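Local coordinates for protein putative esterase (Uncultured bacterium, PDB 7C4D) that probably hydrolyses carboxylic ester bonds, as an esterase built on the alpha/beta hydrolase fold, at residues I211-S225 / E238-G252. Sequence-based numbering, arbitrary orientation.
Sequences IPVHVPALFLKGELS and EIFPDAKLVTIPGAG
Phe219 sets the edge of its ring against Phe240: CZ of Phe219 comes 3.8 Å from CD2 of Phe240, with the two planes turned 56° apart. Ala217 CB sits over one face of the Phe240 ring, 4.2 Å from its centroid, in a CH-pi contact; the opposite face takes CG2 of the preceding Ile239, and CE1 of Phe240 meets CB of Val213. An alanine in place of Phe240 would probably open a gap between Ala217, Val213 and Phe219, leaving the Phe219 ring edge without its aromatic neighbour. Beyond this cluster, strands 217-222 and 244-248 run parallel, as the bonds from Lys244 N to Ala217 O and from Phe219 N to Lys244 O (2.7 Å) demonstrate. They are the last two strands of the alpha/beta hydrolase sheet, linked through helix 232-239 in a beta-alpha-beta crossover. On one face Leu220 CD2 lies 3.6 Å from Val246 CG1, and helix 260-270 covers Leu220. At the C-terminal ends, Glu223 has CG anti to the backbone N (chi1 -172°) and an extended chain, which carries OE1 to 2.7 Å from Gly250 N; the amide arrives on the anti side, 25° out of the carboxylate plane. Leu224 N donates to Ala251 O at 2.8 Å. Farther out, Ser225 OG and Gly222 N hydrogen-bond the carboxylate of Asp120, which, with Ser96 and His253, probably forms the Ser-His-Asp catalytic triad expected of an alpha/beta hydrolase.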
ATOM      1  N   ILE A 211      -6.329  -2.620 -22.238  1.00 60.62           N
ATOM      2  CA  ILE A 211      -6.774  -3.929 -21.785  1.00 66.47           C
ATOM      3  C   ILE A 211      -6.684  -4.847 -22.997  1.00 68.27           C
ATOM      4  O   ILE A 211      -6.862  -4.353 -24.101  1.00 81.43           O
ATOM      5  CB  ILE A 211      -8.235  -3.796 -21.316  1.00 74.49           C
ATOM      6  CG1 ILE A 211      -8.333  -3.505 -19.821  1.00 73.49           C
ATOM      7  CG2 ILE A 211      -9.102  -4.986 -21.717  1.00 71.46           C
ATOM      8  CD1 ILE A 211      -9.715  -3.004 -19.432  1.00 86.45           C
ATOM      9  N   PRO A 212      -6.345  -6.159 -22.878  1.00 74.09           N
ATOM     10  CA  PRO A 212      -5.911  -6.775 -21.614  1.00 71.58           C
ATOM     11  C   PRO A 212      -4.438  -6.509 -21.296  1.00 63.53           C
ATOM     12  O   PRO A 212      -3.643  -6.199 -22.199  1.00 55.82           O
ATOM     13  CB  PRO A 212      -6.079  -8.281 -21.893  1.00 72.09           C
ATOM     14  CG  PRO A 212      -5.804  -8.412 -23.395  1.00 70.32           C
ATOM     15  CD  PRO A 212      -6.338  -7.128 -23.994  1.00 70.25           C
ATOM     16  N   VAL A 213      -4.085  -6.634 -20.003  1.00 56.22           N
ATOM     17  CA  VAL A 213      -2.686  -6.581 -19.602  1.00 50.57           C
ATOM     18  C   VAL A 213      -2.151  -8.014 -19.583  1.00 51.96           C
ATOM     19  O   VAL A 213      -2.693  -8.868 -18.870  1.00 48.02           O
ATOM     20  CB  VAL A 213      -2.498  -5.902 -18.231  1.00 49.80           C
ATOM     21  CG1 VAL A 213      -1.021  -5.750 -17.891  1.00 49.77           C
ATOM     22  CG2 VAL A 213      -3.187  -4.557 -18.139  1.00 52.48           C
ATOM     23  N   HIS A 214      -1.073  -8.246 -20.342  1.00 51.41           N
ATOM     24  CA  HIS A 214      -0.435  -9.554 -20.478  1.00 49.92           C
ATOM     25  C   HIS A 214       0.665  -9.743 -19.428  1.00 51.72           C
ATOM     26  O   HIS A 214       1.844  -9.919 -19.759  1.00 49.80           O
ATOM     27  CB  HIS A 214       0.143  -9.738 -21.893  1.00 57.07           C
ATOM     28  CG  HIS A 214      -0.846  -9.615 -23.004  1.00 67.03           C
ATOM     29  ND1 HIS A 214      -1.785 -10.595 -23.281  1.00 74.61           N
ATOM     30  CD2 HIS A 214      -1.042  -8.639 -23.915  1.00 74.30           C
ATOM     31  CE1 HIS A 214      -2.528 -10.218 -24.303  1.00 80.07           C
ATOM     32  NE2 HIS A 214      -2.086  -9.023 -24.716  1.00 81.97           N
ATOM     33  N   VAL A 215       0.276  -9.690 -18.147  1.00 48.95           N
ATOM     34  CA  VAL A 215       1.208  -9.898 -17.043  1.00 45.81           C
ATOM     35  C   VAL A 215       0.505 -10.858 -16.101  1.00 45.62           C
ATOM     36  O   VAL A 215      -0.662 -10.624 -15.800  1.00 50.03           O
ATOM     37  CB  VAL A 215       1.570  -8.591 -16.293  1.00 45.02           C
ATOM     38  CG1 VAL A 215       2.455  -8.836 -15.066  1.00 39.35           C
ATOM     39  CG2 VAL A 215       2.222  -7.569 -17.213  1.00 43.61           C
ATOM     40  N   PRO A 216       1.159 -11.958 -15.637  1.00 44.12           N
ATOM     41  CA  PRO A 216       0.572 -12.823 -14.606  1.00 46.37           C
ATOM     42  C   PRO A 216       0.292 -12.058 -13.307  1.00 41.09           C
ATOM     43  O   PRO A 216       1.166 -11.395 -12.790  1.00 46.03           O
ATOM     44  CB  PRO A 216       1.634 -13.914 -14.358  1.00 43.66           C
ATOM     45  CG  PRO A 216       2.523 -13.879 -15.581  1.00 47.62           C
ATOM     46  CD  PRO A 216       2.461 -12.453 -16.110  1.00 43.60           C
ATOM     47  N   ALA A 217      -0.916 -12.171 -12.762  1.00 37.99           N
ATOM     48  CA  ALA A 217      -1.248 -11.427 -11.572  1.00 39.19           C
ATOM     49  C   ALA A 217      -1.877 -12.357 -10.537  1.00 38.69           C
ATOM     50  O   ALA A 217      -2.620 -13.273 -10.875  1.00 39.03           O
ATOM     51  CB  ALA A 217      -2.218 -10.314 -11.930  1.00 37.98           C
ATOM     52  N   LEU A 218      -1.649 -12.028  -9.265  1.00 38.81           N
ATOM     53  CA  LEU A 218      -2.255 -12.732  -8.132  1.00 39.20           C
ATOM     54  C   LEU A 218      -2.995 -11.721  -7.253  1.00 42.50           C
ATOM     55  O   LEU A 218      -2.401 -10.732  -6.830  1.00 40.56           O
ATOM     56  CB  LEU A 218      -1.161 -13.478  -7.346  1.00 39.44           C
ATOM     57  CG  LEU A 218      -1.585 -14.080  -5.991  1.00 39.22           C
ATOM     58  CD1 LEU A 218      -2.681 -15.119  -6.176  1.00 33.06           C
ATOM     59  CD2 LEU A 218      -0.384 -14.711  -5.261  1.00 35.73           C
ATOM     60  N   PHE A 219      -4.308 -11.931  -7.047  1.00 36.86           N
ATOM     61  CA  PHE A 219      -5.092 -11.145  -6.104  1.00 37.31           C
ATOM     62  C   PHE A 219      -5.247 -11.977  -4.831  1.00 43.80           C
ATOM     63  O   PHE A 219      -5.805 -13.082  -4.846  1.00 40.20           O
ATOM     64  CB  PHE A 219      -6.425 -10.715  -6.737  1.00 39.54           C
ATOM     65  CG  PHE A 219      -6.274  -9.668  -7.814  1.00 42.57           C
ATOM     66  CD1 PHE A 219      -5.709  -9.977  -9.050  1.00 42.00           C
ATOM     67  CD2 PHE A 219      -6.620  -8.338  -7.569  1.00 47.20           C
ATOM     68  CE1 PHE A 219      -5.546  -9.003 -10.041  1.00 42.07           C
ATOM     69  CE2 PHE A 219      -6.417  -7.354  -8.540  1.00 44.41           C
ATOM     70  CZ  PHE A 219      -5.889  -7.688  -9.775  1.00 46.49           C
ATOM     71  N   LEU A 220      -4.717 -11.445  -3.728  1.00 43.60           N
ATOM     72  CA  LEU A 220      -4.878 -12.070  -2.428  1.00 43.79           C
ATOM     73  C   LEU A 220      -5.938 -11.305  -1.638  1.00 47.87           C
ATOM     74  O   LEU A 220      -5.757 -10.144  -1.307  1.00 54.76           O
ATOM     75  CB  LEU A 220      -3.538 -12.080  -1.695  1.00 44.50           C
ATOM     76  CG  LEU A 220      -2.489 -13.092  -2.168  1.00 48.37           C
ATOM     77  CD1 LEU A 220      -1.165 -12.718  -1.529  1.00 49.35           C
ATOM     78  CD2 LEU A 220      -2.867 -14.500  -1.729  1.00 51.05           C
ATOM     79  N   LYS A 221      -7.035 -11.990  -1.330  1.00 45.65           N
ATOM     80  CA  LYS A 221      -8.184 -11.469  -0.617  1.00 51.58           C
ATOM     81  C   LYS A 221      -8.125 -11.910   0.844  1.00 53.20           C
ATOM     82  O   LYS A 221      -7.841 -13.064   1.128  1.00 50.62           O
ATOM     83  CB  LYS A 221      -9.431 -12.124  -1.209  1.00 51.30           C
ATOM     84  CG  LYS A 221     -10.729 -11.502  -0.730  1.00 64.84           C
ATOM     85  CD  LYS A 221     -11.946 -12.375  -0.876  1.00 69.64           C
ATOM     86  CE  LYS A 221     -13.018 -11.994   0.123  1.00 65.87           C
ATOM     87  NZ  LYS A 221     -14.063 -13.037   0.150  1.00 79.79           N
ATOM     88  N   GLY A 222      -8.359 -10.988   1.778  1.00 53.15           N
ATOM     89  CA  GLY A 222      -8.598 -11.389   3.162  1.00 56.35           C
ATOM     90  C   GLY A 222     -10.020 -11.929   3.320  1.00 54.05           C
ATOM     91  O   GLY A 222     -10.979 -11.335   2.813  1.00 64.80           O
ATOM     92  N   GLU A 223     -10.162 -13.085   3.972  1.00 60.65           N
ATOM     93  CA  GLU A 223     -11.472 -13.723   4.164  1.00 62.11           C
ATOM     94  C   GLU A 223     -12.458 -12.767   4.844  1.00 59.07           C
ATOM     95  O   GLU A 223     -13.601 -12.676   4.416  1.00 69.34           O
ATOM     96  CB  GLU A 223     -11.336 -14.998   5.011  1.00 65.16           C
ATOM     97  CG  GLU A 223     -12.607 -15.839   5.109  1.00 70.21           C
ATOM     98  CD  GLU A 223     -12.727 -16.758   6.319  1.00 67.82           C
ATOM     99  OE1 GLU A 223     -11.690 -17.172   6.882  1.00 65.55           O
ATOM    100  OE2 GLU A 223     -13.871 -17.055   6.713  1.00 84.86           O
ATOM    101  N   LEU A 224     -12.002 -12.068   5.901  1.00 59.75           N
ATOM    102  CA  LEU A 224     -12.841 -11.206   6.727  1.00 65.50           C
ATOM    103  C   LEU A 224     -12.838  -9.761   6.225  1.00 63.35           C
ATOM    104  O   LEU A 224     -13.228  -8.860   6.950  1.00 72.23           O
ATOM    105  CB  LEU A 224     -12.334 -11.255   8.170  1.00 62.66           C
ATOM    106  CG  LEU A 224     -11.886 -12.624   8.684  1.00 68.65           C
ATOM    107  CD1 LEU A 224     -11.014 -12.483   9.914  1.00 65.55           C
ATOM    108  CD2 LEU A 224     -13.070 -13.547   8.947  1.00 66.60           C
ATOM    109  N   SER A 225     -12.404  -9.538   4.987  1.00 62.10           N
ATOM    110  CA  SER A 225     -12.454  -8.219   4.379  1.00 57.02           C
ATOM    111  C   SER A 225     -13.352  -8.249   3.144  1.00 63.00           C
ATOM    112  O   SER A 225     -13.536  -9.293   2.511  1.00 67.33           O
ATOM    113  CB  SER A 225     -11.069  -7.740   4.050  1.00 56.31           C
ATOM    114  OG  SER A 225     -11.091  -6.778   3.010  1.00 55.66           O
ATOM    115  N   GLU A 238     -11.206  -8.921 -16.816  1.00 52.52           N
ATOM    116  CA  GLU A 238     -11.164  -8.068 -17.993  1.00 49.34           C
ATOM    117  C   GLU A 238      -9.782  -7.446 -18.134  1.00 51.63           C
ATOM    118  O   GLU A 238      -9.191  -7.466 -19.218  1.00 53.60           O
ATOM    119  CB  GLU A 238     -12.221  -6.982 -17.801  1.00 58.35           C
ATOM    120  CG  GLU A 238     -12.706  -6.324 -19.078  1.00 75.00           C
ATOM    121  CD  GLU A 238     -13.590  -5.128 -18.757  1.00 80.43           C
ATOM    122  OE1 GLU A 238     -14.595  -5.313 -18.052  1.00 78.51           O
ATOM    123  OE2 GLU A 238     -13.237  -4.004 -19.158  1.00 81.67           O
ATOM    124  N   ILE A 239      -9.249  -6.906 -17.029  1.00 49.47           N
ATOM    125  CA  ILE A 239      -7.921  -6.307 -17.085  1.00 48.19           C
ATOM    126  C   ILE A 239      -6.826  -7.391 -17.141  1.00 51.64           C
ATOM    127  O   ILE A 239      -5.865  -7.281 -17.905  1.00 48.90           O
ATOM    128  CB  ILE A 239      -7.741  -5.373 -15.872  1.00 49.43           C
ATOM    129  CG1 ILE A 239      -8.817  -4.285 -15.801  1.00 46.60           C
ATOM    130  CG2 ILE A 239      -6.340  -4.798 -15.814  1.00 45.26           C
ATOM    131  CD1 ILE A 239      -8.835  -3.525 -14.499  1.00 43.47           C
ATOM    132  N   PHE A 240      -6.936  -8.424 -16.288  1.00 54.17           N
ATOM    133  CA  PHE A 240      -5.923  -9.476 -16.171  1.00 53.24           C
ATOM    134  C   PHE A 240      -6.581 -10.836 -16.413  1.00 55.58           C
ATOM    135  O   PHE A 240      -7.062 -11.446 -15.458  1.00 48.81           O
ATOM    136  CB  PHE A 240      -5.340  -9.494 -14.754  1.00 50.76           C
ATOM    137  CG  PHE A 240      -4.643  -8.224 -14.328  1.00 46.35           C
ATOM    138  CD1 PHE A 240      -3.378  -7.914 -14.794  1.00 47.34           C
ATOM    139  CD2 PHE A 240      -5.255  -7.338 -13.465  1.00 44.47           C
ATOM    140  CE1 PHE A 240      -2.729  -6.760 -14.392  1.00 45.13           C
ATOM    141  CE2 PHE A 240      -4.617  -6.169 -13.085  1.00 46.97           C
ATOM    142  CZ  PHE A 240      -3.352  -5.880 -13.549  1.00 42.72           C
ATOM    143  N   PRO A 241      -6.700 -11.306 -17.681  1.00 55.05           N
ATOM    144  CA  PRO A 241      -7.503 -12.488 -18.011  1.00 57.95           C
ATOM    145  C   PRO A 241      -7.087 -13.775 -17.302  1.00 54.91           C
ATOM    146  O   PRO A 241      -7.931 -14.586 -16.948  1.00 54.55           O
ATOM    147  CB  PRO A 241      -7.321 -12.609 -19.529  1.00 61.34           C
ATOM    148  CG  PRO A 241      -7.106 -11.186 -19.963  1.00 59.19           C
ATOM    149  CD  PRO A 241      -6.169 -10.661 -18.891  1.00 59.12           C
ATOM    150  N   ASP A 242      -5.791 -13.917 -17.045  1.00 54.40           N
ATOM    151  CA  ASP A 242      -5.271 -15.120 -16.419  1.00 55.77           C
ATOM    152  C   ASP A 242      -4.961 -14.889 -14.927  1.00 55.82           C
ATOM    153  O   ASP A 242      -4.224 -15.656 -14.325  1.00 57.07           O
ATOM    154  CB  ASP A 242      -4.087 -15.632 -17.246  1.00 61.92           C
ATOM    155  CG  ASP A 242      -2.929 -14.647 -17.319  1.00 67.54           C
ATOM    156  OD1 ASP A 242      -3.190 -13.430 -17.333  1.00 74.62           O
ATOM    157  OD2 ASP A 242      -1.764 -15.103 -17.362  1.00 75.64           O
ATOM    158  N   ALA A 243      -5.559 -13.859 -14.309  1.00 49.29           N
ATOM    159  CA  ALA A 243      -5.343 -13.540 -12.916  1.00 48.15           C
ATOM    160  C   ALA A 243      -5.747 -14.710 -12.016  1.00 51.75           C
ATOM    161  O   ALA A 243      -6.722 -15.392 -12.285  1.00 49.18           O
ATOM    162  CB  ALA A 243      -6.117 -12.303 -12.540  1.00 44.91           C
ATOM    163  N   LYS A 244      -5.065 -14.870 -10.881  1.00 50.39           N
ATOM    164  CA  LYS A 244      -5.544 -15.847  -9.919  1.00 49.47           C
ATOM    165  C   LYS A 244      -5.997 -15.094  -8.682  1.00 51.61           C
ATOM    166  O   LYS A 244      -5.411 -14.066  -8.360  1.00 50.18           O
ATOM    167  CB  LYS A 244      -4.446 -16.867  -9.626  1.00 52.77           C
ATOM    168  CG  LYS A 244      -4.168 -17.855 -10.758  1.00 63.55           C
ATOM    169  CD  LYS A 244      -2.731 -18.331 -10.781  1.00 77.12           C
ATOM    170  CE  LYS A 244      -2.521 -19.637 -11.517  1.00 83.85           C
ATOM    171  NZ  LYS A 244      -2.954 -20.788 -10.686  1.00 90.70           N
ATOM    172  N   LEU A 245      -7.075 -15.584  -8.053  1.00 50.81           N
ATOM    173  CA  LEU A 245      -7.646 -15.054  -6.820  1.00 52.26           C
ATOM    174  C   LEU A 245      -7.504 -16.086  -5.707  1.00 56.03           C
ATOM    175  O   LEU A 245      -7.911 -17.227  -5.873  1.00 56.17           O
ATOM    176  CB  LEU A 245      -9.129 -14.778  -7.035  1.00 55.44           C
ATOM    177  CG  LEU A 245      -9.481 -13.364  -7.482  1.00 65.32           C
ATOM    178  CD1 LEU A 245      -9.244 -13.208  -8.968  1.00 57.81           C
ATOM    179  CD2 LEU A 245     -10.925 -13.031  -7.136  1.00 72.49           C
ATOM    180  N   VAL A 246      -6.962 -15.668  -4.562  1.00 47.47           N
ATOM    181  CA  VAL A 246      -6.717 -16.591  -3.477  1.00 50.81           C
ATOM    182  C   VAL A 246      -7.162 -15.890  -2.198  1.00 54.56           C
ATOM    183  O   VAL A 246      -6.753 -14.760  -1.938  1.00 55.26           O
ATOM    184  CB  VAL A 246      -5.232 -17.013  -3.443  1.00 54.33           C
ATOM    185  CG1 VAL A 246      -4.799 -17.572  -2.101  1.00 52.85           C
ATOM    186  CG2 VAL A 246      -4.861 -17.976  -4.569  1.00 51.79           C
ATOM    187  N   THR A 247      -7.992 -16.580  -1.408  1.00 52.39           N
ATOM    188  CA  THR A 247      -8.474 -16.092  -0.123  1.00 55.81           C
ATOM    189  C   THR A 247      -7.622 -16.662   1.007  1.00 59.15           C
ATOM    190  O   THR A 247      -7.530 -17.882   1.149  1.00 67.50           O
ATOM    191  CB  THR A 247      -9.966 -16.414   0.031  1.00 55.76           C
ATOM    192  OG1 THR A 247     -10.644 -15.696  -1.005  1.00 58.38           O
ATOM    193  CG2 THR A 247     -10.533 -16.058   1.383  1.00 51.81           C
ATOM    194  N   ILE A 248      -6.972 -15.777   1.781  1.00 59.08           N
ATOM    195  CA  ILE A 248      -6.251 -16.188   2.980  1.00 60.25           C
ATOM    196  C   ILE A 248      -7.268 -16.300   4.113  1.00 68.95           C
ATOM    197  O   ILE A 248      -7.832 -15.272   4.498  1.00 70.95           O
ATOM    198  CB  ILE A 248      -5.162 -15.164   3.342  1.00 59.37           C
ATOM    199  CG1 ILE A 248      -4.118 -15.009   2.232  1.00 64.03           C
ATOM    200  CG2 ILE A 248      -4.544 -15.466   4.699  1.00 65.41           C
ATOM    201  CD1 ILE A 248      -2.986 -14.059   2.575  1.00 62.44           C
ATOM    202  N   PRO A 249      -7.533 -17.517   4.664  1.00 70.54           N
ATOM    203  CA  PRO A 249      -8.470 -17.698   5.786  1.00 71.02           C
ATOM    204  C   PRO A 249      -8.162 -16.885   7.044  1.00 71.17           C
ATOM    205  O   PRO A 249      -7.010 -16.772   7.454  1.00 67.03           O
ATOM    206  CB  PRO A 249      -8.330 -19.167   6.201  1.00 60.08           C
ATOM    207  CG  PRO A 249      -7.051 -19.622   5.533  1.00 70.55           C
ATOM    208  CD  PRO A 249      -6.914 -18.792   4.270  1.00 69.84           C
ATOM    209  N   GLY A 250      -9.208 -16.291   7.633  1.00 70.09           N
ATOM    210  CA  GLY A 250      -9.095 -15.661   8.937  1.00 68.01           C
ATOM    211  C   GLY A 250      -8.287 -14.369   8.921  1.00 74.86           C
ATOM    212  O   GLY A 250      -7.788 -13.958   9.964  1.00 68.55           O
ATOM    213  N   ALA A 251      -8.176 -13.720   7.750  1.00 67.18           N
ATOM    214  CA  ALA A 251      -7.490 -12.442   7.710  1.00 59.69           C
ATOM    215  C   ALA A 251      -8.394 -11.365   7.127  1.00 54.06           C
ATOM    216  O   ALA A 251      -9.266 -11.658   6.306  1.00 58.75           O
ATOM    217  CB  ALA A 251      -6.180 -12.568   6.987  1.00 70.27           C
ATOM    218  N   GLY A 252      -8.209 -10.134   7.633  1.00 54.60           N
ATOM    219  CA  GLY A 252      -8.952  -8.964   7.185  1.00 53.64           C
ATOM    220  C   GLY A 252      -8.197  -8.216   6.090  1.00 61.32           C
ATOM    221  O   GLY A 252      -7.607  -8.818   5.191  1.00 68.11           O
TER
HETATM  222  O   HOH W   1      -3.324 -10.969 -17.431  1.00 64.20           O
HETATM  223  O   HOH W   2      -3.017 -11.867 -14.847  1.00 52.98           O
HETATM  224  O   HOH W   3      -1.979 -15.148 -12.801  1.00 44.28           O